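Dehydroquinate synthase (Thermus thermophilus, PDB 1UJN) probably converts 3-deoxy-D-arabino-heptulosonate 7-phosphate into 3-dehydroquinate with release of phosphate, using NAD and a divalent metal, in the second step of chorismate biosynthesis. Local coordinates at residues 4-8 against 211-215; 14-20 against 152-156; 235-240 against 294-298; 257-262 against 311-315. All coordinates share one frame; numbering follows the deposited sequence.

Contact 1 (4-8 against 211-215); sequences LEVRE and VRVTE
Glu215 reaches from helix 199-216 to the backbone where strand 2-6 ends, and its OE1 accepts the amide hydrogen of Arg7 N at 2.7 Å. The bond is nearly straight, 173° at the hydrogen, and meets the carboxylate on its syn side, though 29° out of the carboxylate plane. A weak second bond comes from Glu8 N, 3.4 Å from the same OE1, so one oxygen serves two successive amides just past the strand. Beyond CG the glutamate chain is extended, which gives it the length to span from helix to strand end.

The tight, buried part lies one helical turn back. Here CG2 of Val6 and CG2 of Val211 meet at 4.0 Å, and CG1 of Val211 lies 3.8 Å from Glu5 O. Two compact, beta-branched residues suit this place: Val6 also packs on Tyr12 and Ile14 of the adjoining strand, while Val211 rests against Val128.

The other side is loose and solvent-facing. Arg7 lends its aliphatic root, CB standing 3.7 Å from Glu215 OE1, but then bends at two torsions and carries its guanidinium away; Arg7 NE stays 6.4 Å from Glu215 OE1. Glu8 likewise directs its carboxylate away from the helix, as suits an exposed acid close to another.

Within this contact the carboxylate acts as an acceptor for backbone amides, not as half of a salt bridge with Arg7. The amides would probably favour its ionised form, while the more distant charges of Arg7 and Glu8 work in opposite directions.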
# COMPACT_ATOMS: atom_id res chain seq x y z
N LEU A 4 -10.60 4.11 -24.43
CA LEU A 4 -10.38 5.36 -23.72
C LEU A 4 -9.00 5.27 -23.10
O LEU A 4 -8.43 4.18 -22.98
CB LEU A 4 -11.42 5.56 -22.61
CG LEU A 4 -12.89 5.77 -23.00
CD1 LEU A 4 -13.45 4.51 -23.64
CD2 LEU A 4 -13.68 6.13 -21.75
N GLU A 5 -8.45 6.42 -22.71
CA GLU A 5 -7.13 6.42 -22.10
C GLU A 5 -7.08 7.31 -20.87
O GLU A 5 -7.59 8.43 -20.87
CB GLU A 5 -6.07 6.91 -23.09
CG GLU A 5 -5.99 6.12 -24.39
CD GLU A 5 -4.79 6.51 -25.23
OE1 GLU A 5 -4.50 7.72 -25.35
OE2 GLU A 5 -4.13 5.60 -25.79
N VAL A 6 -6.47 6.78 -19.81
CA VAL A 6 -6.27 7.54 -18.59
C VAL A 6 -4.81 7.92 -18.76
O VAL A 6 -3.99 7.07 -19.10
CB VAL A 6 -6.42 6.68 -17.33
CG1 VAL A 6 -5.80 7.41 -16.14
CG2 VAL A 6 -7.90 6.41 -17.08
N ARG A 7 -4.49 9.19 -18.53
CA ARG A 7 -3.12 9.65 -18.70
C ARG A 7 -2.39 9.90 -17.39
O ARG A 7 -1.20 9.60 -17.27
CB ARG A 7 -3.11 10.93 -19.54
CG ARG A 7 -3.80 10.79 -20.89
CD ARG A 7 -3.08 9.78 -21.76
NE ARG A 7 -1.76 10.26 -22.16
CZ ARG A 7 -0.82 9.50 -22.70
NH1 ARG A 7 -1.04 8.21 -22.91
NH2 ARG A 7 0.35 10.04 -23.04
N GLU A 8 -3.09 10.47 -16.42
CA GLU A 8 -2.49 10.79 -15.13
C GLU A 8 -3.27 10.22 -13.96
O GLU A 8 -4.49 10.08 -14.03
CB GLU A 8 -2.38 12.32 -14.99
CG GLU A 8 -1.55 12.99 -16.08
CD GLU A 8 -0.06 12.73 -15.95
OE1 GLU A 8 0.31 11.65 -15.44
OE2 GLU A 8 0.74 13.60 -16.36
N VAL A 211 -12.95 10.29 -16.23
CA VAL A 211 -11.55 10.46 -16.60
C VAL A 211 -11.19 11.95 -16.60
O VAL A 211 -10.18 12.34 -16.01
CB VAL A 211 -11.25 9.87 -18.00
CG1 VAL A 211 -9.85 10.29 -18.45
CG2 VAL A 211 -11.34 8.34 -17.96
N ARG A 212 -12.01 12.76 -17.26
CA ARG A 212 -11.75 14.20 -17.34
C ARG A 212 -11.70 14.89 -15.99
O ARG A 212 -10.73 15.59 -15.67
CB ARG A 212 -12.81 14.89 -18.21
CG ARG A 212 -12.73 14.55 -19.68
CD ARG A 212 -13.36 15.67 -20.51
NE ARG A 212 -14.76 15.90 -20.16
CZ ARG A 212 -15.75 15.08 -20.46
NH1 ARG A 212 -15.51 13.95 -21.12
NH2 ARG A 212 -16.99 15.38 -20.10
N VAL A 213 -12.75 14.71 -15.20
CA VAL A 213 -12.83 15.33 -13.88
C VAL A 213 -11.64 14.94 -13.00
O VAL A 213 -11.09 15.78 -12.29
CB VAL A 213 -14.12 14.90 -13.16
CG1 VAL A 213 -14.18 15.53 -11.79
CG2 VAL A 213 -15.33 15.31 -13.99
N THR A 214 -11.26 13.67 -13.07
CA THR A 214 -10.16 13.16 -12.28
C THR A 214 -8.80 13.75 -12.64
O THR A 214 -7.99 14.05 -11.76
CB THR A 214 -10.08 11.63 -12.40
OG1 THR A 214 -11.26 11.05 -11.84
CG2 THR A 214 -8.85 11.09 -11.68
N GLU A 215 -8.54 13.93 -13.94
CA GLU A 215 -7.27 14.48 -14.38
C GLU A 215 -7.13 15.98 -14.17
O GLU A 215 -6.03 16.48 -13.94
CB GLU A 215 -7.02 14.11 -15.84
CG GLU A 215 -6.60 12.66 -16.00
CD GLU A 215 -6.52 12.19 -17.44
OE1 GLU A 215 -6.23 10.99 -17.64
OE2 GLU A 215 -6.74 13.00 -18.37

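Contact 2 (14-20 against 152-156); sequences ILVGEGV and VYAEL
Glu155 sends CG opposite its own backbone N (chi1 175°) and then bends at chi2 (52°), a fold that swings its carboxylate against the turn at 18-20. There OE1 takes two amides: Gly19 N, at 2.7 Å, uses the syn lone pair, and Val20 N, at 3.1 Å, arrives nearly in line with the C-O bond. A glutamate suits this buried spot because its second oxygen, OE2, accepts the amide of Arg157, so backbone donors satisfy the whole carboxylate.

Behind the turn the two chains run side by side as neighbouring parallel strands, joined by four backbone bonds: Leu15 N to Val152 O, Ala154 N to Leu15 O, Gly17 N to Ala154 O and Leu156 N to Gly17 O. This pairing belongs to the mixed sheet of the Rossmann-like N-terminal domain, where strand 12-17 lies between 151-155 and the antiparallel edge strand 2-6. Thr118, predicted to bind NAD, follows the next strand over, 112-117, its side chain about 7 Å from that of Glu155.

Side chains sort by face. Ile14, Val152, Val16 and Ala154 form one aliphatic face, from which Ile14 touches helix 199-216; Val16 CG1 meets Leu156 CD2 at 3.9 Å, and Leu156 continues onto Leu203 of that helix. On the opposite face Leu15 lies alongside Tyr153, with Leu15 CD2 3.6 Å from Tyr153 CE1. Val20 CG2 sits 3.9 Å from Tyr153 CB. At the backbone angles of Gly17 and Gly19 a CB would be jammed against the preceding carbonyl oxygen, so glycine lets the chain curl back over Glu155.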
# COMPACT_ATOMS: atom_id res chain seq x y z
N ILE A 14 -8.67 1.84 -21.25
CA ILE A 14 -9.93 1.29 -20.76
C ILE A 14 -10.68 0.91 -22.03
O ILE A 14 -11.01 1.78 -22.84
CB ILE A 14 -10.77 2.33 -19.98
CG1 ILE A 14 -10.07 2.71 -18.67
CG2 ILE A 14 -12.16 1.75 -19.70
CD1 ILE A 14 -10.73 3.86 -17.93
N LEU A 15 -10.94 -0.38 -22.21
CA LEU A 15 -11.65 -0.86 -23.39
C LEU A 15 -13.06 -1.25 -23.00
O LEU A 15 -13.27 -1.91 -21.98
CB LEU A 15 -10.96 -2.09 -23.99
CG LEU A 15 -9.67 -1.90 -24.79
CD1 LEU A 15 -9.97 -1.19 -26.10
CD2 LEU A 15 -8.66 -1.11 -23.96
N VAL A 16 -14.04 -0.85 -23.81
CA VAL A 16 -15.43 -1.19 -23.55
C VAL A 16 -16.06 -1.65 -24.86
O VAL A 16 -16.10 -0.90 -25.83
CB VAL A 16 -16.22 0.04 -23.03
CG1 VAL A 16 -17.65 -0.38 -22.67
CG2 VAL A 16 -15.52 0.63 -21.81
N GLY A 17 -16.52 -2.90 -24.90
CA GLY A 17 -17.13 -3.41 -26.12
C GLY A 17 -17.21 -4.92 -26.13
O GLY A 17 -17.07 -5.56 -25.08
N GLU A 18 -17.45 -5.50 -27.30
CA GLU A 18 -17.53 -6.95 -27.41
C GLU A 18 -16.26 -7.47 -28.06
O GLU A 18 -15.92 -7.09 -29.18
CB GLU A 18 -18.76 -7.35 -28.23
CG GLU A 18 -20.07 -7.06 -27.51
CD GLU A 18 -21.29 -7.49 -28.31
OE1 GLU A 18 -21.31 -8.64 -28.80
OE2 GLU A 18 -22.23 -6.68 -28.43
N GLY A 19 -15.56 -8.33 -27.34
CA GLY A 19 -14.32 -8.89 -27.84
C GLY A 19 -13.13 -8.13 -27.28
O GLY A 19 -12.12 -7.97 -27.96
N VAL A 20 -13.24 -7.65 -26.05
CA VAL A 20 -12.14 -6.91 -25.44
C VAL A 20 -10.89 -7.75 -25.19
O VAL A 20 -9.78 -7.22 -25.16
CB VAL A 20 -12.58 -6.25 -24.10
CG1 VAL A 20 -13.72 -5.28 -24.36
CG2 VAL A 20 -13.00 -7.32 -23.09
N VAL A 152 -7.94 -1.84 -18.26
CA VAL A 152 -9.30 -2.21 -17.86
C VAL A 152 -9.99 -2.70 -19.13
O VAL A 152 -10.00 -2.00 -20.14
CB VAL A 152 -10.09 -1.02 -17.30
CG1 VAL A 152 -11.52 -1.44 -16.96
CG2 VAL A 152 -9.40 -0.49 -16.04
N TYR A 153 -10.57 -3.89 -19.06
CA TYR A 153 -11.23 -4.49 -20.22
C TYR A 153 -12.64 -4.92 -19.85
O TYR A 153 -12.83 -5.93 -19.17
CB TYR A 153 -10.39 -5.68 -20.69
CG TYR A 153 -8.99 -5.25 -21.09
CD1 TYR A 153 -8.72 -4.82 -22.39
CD2 TYR A 153 -7.97 -5.15 -20.14
CE1 TYR A 153 -7.47 -4.30 -22.73
CE2 TYR A 153 -6.72 -4.62 -20.47
CZ TYR A 153 -6.48 -4.20 -21.77
OH TYR A 153 -5.27 -3.64 -22.11
N ALA A 154 -13.61 -4.14 -20.31
CA ALA A 154 -15.03 -4.36 -20.03
C ALA A 154 -15.73 -5.08 -21.18
O ALA A 154 -16.08 -4.46 -22.19
CB ALA A 154 -15.73 -3.03 -19.75
N GLU A 155 -15.92 -6.38 -21.01
CA GLU A 155 -16.57 -7.22 -22.00
C GLU A 155 -18.07 -7.11 -21.78
O GLU A 155 -18.59 -7.66 -20.81
CB GLU A 155 -16.12 -8.67 -21.81
CG GLU A 155 -16.82 -9.66 -22.72
CD GLU A 155 -16.77 -9.24 -24.17
OE1 GLU A 155 -15.65 -9.10 -24.71
OE2 GLU A 155 -17.85 -9.06 -24.77
N LEU A 156 -18.75 -6.41 -22.67
CA LEU A 156 -20.19 -6.21 -22.54
C LEU A 156 -20.98 -7.52 -22.56
O LEU A 156 -22.05 -7.61 -21.96
CB LEU A 156 -20.68 -5.26 -23.63
CG LEU A 156 -19.99 -3.88 -23.57
CD1 LEU A 156 -20.51 -2.98 -24.68
CD2 LEU A 156 -20.22 -3.25 -22.21

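Contact 3 (235-240 against 294-298); sequences HALEAQ and LLPYL
Tyr297 lays its side chain along one flank of helix 231-240, meeting Ala236 first and Gln240 last. Its CB begins the contact, 3.4 Å from Ala236 CB; so small a methyl lets the two backbones come close. From there chi1 of -55° turns CG away from the carbonyl carbon and sets the ring over the helix, where Ala236 O stands 3.8 Å above its plane, offset toward the rim. Farther along, Gln240 N lies over the same ring, 3.8 Å from CE2, and CZ comes within 3.9 Å of Gln240 CA. The hydroxyl end still has the helix below it: OH is 3.8 Å from Gln240 CA. A long flat side chain can thus follow a full helical turn. Ala239 also borders the ring, although its modelled approach to CD2 is too short to be trusted.

Leucines finish the apolar patch round Ala236 CB, with Leu294 CD1 at 3.9 Å and Leu298 CD2 at 4.1 Å; Leu294 also packs on Phe334 of helix 327-342. The chain beyond Leu298 is unmodelled as far as residue 307.

Another flank of the helix faces function: Glu238 OE1 bonds His247 ND1, and His247 is predicted, with His231 and Glu173, to hold the divalent metal, zinc or cobalt. The contact thus belongs to the helical C-terminal domain of dehydroquinate synthase, on a helix that carries the predicted metal ligand His231.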
# COMPACT_ATOMS: atom_id res chain seq x y z
N HIS A 235 -24.77 8.10 1.79
CA HIS A 235 -23.98 7.41 2.79
C HIS A 235 -24.79 7.22 4.08
O HIS A 235 -24.74 6.16 4.70
CB HIS A 235 -22.72 8.21 3.09
CG HIS A 235 -21.86 7.59 4.15
ND1 HIS A 235 -21.08 6.48 3.91
CD2 HIS A 235 -21.66 7.92 5.44
CE1 HIS A 235 -20.44 6.15 5.02
NE2 HIS A 235 -20.77 7.01 5.97
N ALA A 236 -25.52 8.26 4.46
CA ALA A 236 -26.33 8.23 5.67
C ALA A 236 -27.43 7.18 5.58
O ALA A 236 -27.75 6.51 6.57
CB ALA A 236 -26.93 9.61 5.93
N LEU A 237 -28.02 7.05 4.40
CA LEU A 237 -29.09 6.08 4.18
C LEU A 237 -28.54 4.66 4.22
O LEU A 237 -29.15 3.76 4.80
CB LEU A 237 -29.78 6.34 2.84
CG LEU A 237 -30.55 7.66 2.75
CD1 LEU A 237 -31.00 7.90 1.31
CD2 LEU A 237 -31.75 7.63 3.69
N GLU A 238 -27.38 4.46 3.61
CA GLU A 238 -26.75 3.15 3.60
C GLU A 238 -26.44 2.72 5.03
O GLU A 238 -26.61 1.56 5.39
CB GLU A 238 -25.48 3.17 2.77
CG GLU A 238 -25.71 3.09 1.27
CD GLU A 238 -24.42 3.11 0.47
OE1 GLU A 238 -23.82 4.19 0.33
OE2 GLU A 238 -24.01 2.03 -0.00
N ALA A 239 -25.98 3.67 5.84
CA ALA A 239 -25.64 3.38 7.23
C ALA A 239 -26.88 3.06 8.06
O ALA A 239 -26.87 2.11 8.85
CB ALA A 239 -24.90 4.57 7.84
N GLN A 240 -27.94 3.84 7.89
CA GLN A 240 -29.16 3.61 8.64
C GLN A 240 -29.83 2.28 8.31
O GLN A 240 -30.45 1.66 9.17
CB GLN A 240 -30.16 4.74 8.40
CG GLN A 240 -31.39 4.62 9.28
CD GLN A 240 -32.63 5.17 8.63
OE1 GLN A 240 -32.58 5.65 7.49
NE2 GLN A 240 -33.75 5.13 9.34
N LEU A 294 -31.07 11.87 11.44
CA LEU A 294 -30.21 11.89 10.26
C LEU A 294 -28.84 12.46 10.61
O LEU A 294 -27.81 11.87 10.29
CB LEU A 294 -30.86 12.74 9.16
CG LEU A 294 -30.10 12.81 7.83
CD1 LEU A 294 -30.11 11.45 7.16
CD2 LEU A 294 -30.75 13.85 6.93
N LEU A 295 -28.86 13.62 11.26
CA LEU A 295 -27.64 14.32 11.66
C LEU A 295 -26.47 13.42 12.04
O LEU A 295 -25.34 13.63 11.58
CB LEU A 295 -27.95 15.27 12.83
CG LEU A 295 -28.97 16.38 12.55
CD1 LEU A 295 -29.26 17.14 13.83
CD2 LEU A 295 -28.43 17.32 11.48
N PRO A 296 -26.71 12.39 12.87
CA PRO A 296 -25.63 11.49 13.27
C PRO A 296 -24.82 10.96 12.08
O PRO A 296 -23.59 10.97 12.11
CB PRO A 296 -26.37 10.37 14.00
CG PRO A 296 -27.49 11.12 14.66
CD PRO A 296 -27.97 12.03 13.55
N TYR A 297 -25.52 10.51 11.04
CA TYR A 297 -24.86 9.98 9.86
C TYR A 297 -24.30 11.07 8.95
O TYR A 297 -23.54 10.79 8.03
CB TYR A 297 -25.82 9.10 9.06
CG TYR A 297 -26.44 7.97 9.86
CD1 TYR A 297 -27.68 8.13 10.48
CD2 TYR A 297 -25.78 6.75 10.01
CE1 TYR A 297 -28.25 7.10 11.23
CE2 TYR A 297 -26.34 5.72 10.76
CZ TYR A 297 -27.57 5.90 11.36
OH TYR A 297 -28.12 4.87 12.10
N LEU A 298 -24.69 12.32 9.22
CA LEU A 298 -24.21 13.44 8.42
C LEU A 298 -22.98 14.08 9.04
O LEU A 298 -21.97 14.29 8.37
CB LEU A 298 -25.31 14.50 8.27
CG LEU A 298 -26.57 14.08 7.51
CD1 LEU A 298 -27.53 15.26 7.42
CD2 LEU A 298 -26.20 13.59 6.12

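Contact 4 (257-262 against 311-315); sequences YAALLG and WVVPL
Trp311 and Tyr257 meet through ring carbons, CZ3 of the indole lying 3.5 Å from CE2 at the tyrosine's edge. The planes stand 50° apart, an oblique aromatic pair with centroids separated by 5.5 Å. Leu261, one turn on, crosses the indole at about a right angle and places CD1 4.0 Å from CE3.

Along the strand the contacts grow smaller and closer to the helix backbone. Pro314 CD rests 3.4 Å from Ala258 O and 3.7 Å from Ala258 CB, a short methyl that leaves room for the proline ring. Gly262 has no side chain to hold the chains apart, and a CB here would collide with Pro314 O: its CA lies 3.5 Å from Val313 CG1 and 3.7 Å from Pro314 O.

The next shell fixes the aromatic groups. Tyr257 OH is hydrogen-bonded to Leu330 O, and its ring makes an edge-to-face pair with Trp337, both on helix 327-342; Trp311 packs on Leu330 of the same helix and on Leu298.

The 257-262 part of helix 247-264 runs at 69° to strand 311-314, while that strand pairs with antiparallel strand 319-323 and helix 327-342 packs against Leu261 and the two aromatic residues.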
# COMPACT_ATOMS: atom_id res chain seq x y z
N TYR A 257 -32.28 14.52 -3.25
CA TYR A 257 -32.05 15.48 -2.18
C TYR A 257 -31.20 16.64 -2.68
O TYR A 257 -31.50 17.80 -2.42
CB TYR A 257 -31.36 14.81 -1.00
CG TYR A 257 -31.31 15.66 0.25
CD1 TYR A 257 -32.47 15.97 0.96
CD2 TYR A 257 -30.10 16.17 0.72
CE1 TYR A 257 -32.43 16.76 2.11
CE2 TYR A 257 -30.05 16.96 1.87
CZ TYR A 257 -31.22 17.25 2.56
OH TYR A 257 -31.17 18.03 3.70
N ALA A 258 -30.14 16.31 -3.42
CA ALA A 258 -29.25 17.33 -3.97
C ALA A 258 -30.03 18.27 -4.88
O ALA A 258 -29.84 19.49 -4.85
CB ALA A 258 -28.12 16.66 -4.76
N ALA A 259 -30.91 17.69 -5.70
CA ALA A 259 -31.73 18.48 -6.61
C ALA A 259 -32.61 19.45 -5.82
O ALA A 259 -32.80 20.59 -6.23
CB ALA A 259 -32.59 17.56 -7.46
N LEU A 260 -33.13 19.00 -4.68
CA LEU A 260 -33.98 19.87 -3.86
C LEU A 260 -33.17 20.99 -3.21
O LEU A 260 -33.65 22.11 -3.06
CB LEU A 260 -34.72 19.04 -2.80
CG LEU A 260 -35.76 18.11 -3.42
CD1 LEU A 260 -36.24 17.09 -2.39
CD2 LEU A 260 -36.93 18.94 -3.96
N LEU A 261 -31.93 20.69 -2.84
CA LEU A 261 -31.06 21.71 -2.26
C LEU A 261 -30.77 22.77 -3.33
O LEU A 261 -30.78 23.97 -3.06
CB LEU A 261 -29.74 21.09 -1.80
CG LEU A 261 -29.81 20.07 -0.66
CD1 LEU A 261 -28.45 19.46 -0.43
CD2 LEU A 261 -30.33 20.75 0.60
N GLY A 262 -30.53 22.30 -4.55
CA GLY A 262 -30.25 23.21 -5.65
C GLY A 262 -31.43 24.12 -5.93
O GLY A 262 -31.27 25.32 -6.18
N TRP A 311 -21.78 20.18 1.17
CA TRP A 311 -22.62 19.43 0.25
C TRP A 311 -22.36 19.82 -1.19
O TRP A 311 -22.06 20.98 -1.48
CB TRP A 311 -24.10 19.70 0.53
CG TRP A 311 -24.55 19.43 1.93
CD1 TRP A 311 -24.32 20.21 3.03
CD2 TRP A 311 -25.35 18.33 2.37
NE1 TRP A 311 -24.93 19.66 4.13
CE2 TRP A 311 -25.57 18.51 3.76
CE3 TRP A 311 -25.90 17.21 1.74
CZ2 TRP A 311 -26.32 17.60 4.52
CZ3 TRP A 311 -26.64 16.31 2.49
CH2 TRP A 311 -26.84 16.51 3.87
N VAL A 312 -22.46 18.85 -2.10
CA VAL A 312 -22.28 19.12 -3.52
C VAL A 312 -23.69 19.47 -4.00
O VAL A 312 -24.57 18.61 -4.03
CB VAL A 312 -21.77 17.89 -4.30
CG1 VAL A 312 -21.67 18.22 -5.78
CG2 VAL A 312 -20.40 17.46 -3.77
N VAL A 313 -23.89 20.73 -4.36
CA VAL A 313 -25.19 21.21 -4.81
C VAL A 313 -25.20 21.49 -6.31
O VAL A 313 -24.42 22.30 -6.80
CB VAL A 313 -25.59 22.51 -4.07
CG1 VAL A 313 -26.98 22.96 -4.52
CG2 VAL A 313 -25.56 22.29 -2.57
N PRO A 314 -26.10 20.83 -7.05
CA PRO A 314 -26.19 21.04 -8.50
C PRO A 314 -27.16 22.18 -8.80
O PRO A 314 -28.37 22.05 -8.60
CB PRO A 314 -26.72 19.70 -8.99
CG PRO A 314 -27.69 19.33 -7.91
CD PRO A 314 -26.93 19.68 -6.63
N LEU A 315 -26.63 23.31 -9.26
CA LEU A 315 -27.47 24.47 -9.58
C LEU A 315 -27.98 24.36 -11.01
O LEU A 315 -29.01 24.93 -11.36
CB LEU A 315 -26.67 25.76 -9.38
CG LEU A 315 -26.15 25.99 -7.96
CD1 LEU A 315 -25.35 27.29 -7.91
CD2 LEU A 315 -27.31 26.05 -6.98

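In the fold
Contacts 1 and 2 share the large mixed sheet, on neighbouring strands 2-6 and 12-17; their centres are 17 Å apart, and Leu4 N probably bonds Ile14 O. Contact 2 is nested inside the chain loop that contact 1 closes. Contacts 3 and 4 come later, their segments alternating, also 17 Å apart between centres and joined where Leu298 CD2 meets Trp311 CH2. Between the pairs, centres lie 26 to 36 Å apart, contacts 1 and 4 being nearest, about 10 Å between nearest atoms. Contact 1 sets helix 199-216 against the N-terminal sheet, joining the part with the predicted NAD residues to that with the predicted metal ligands.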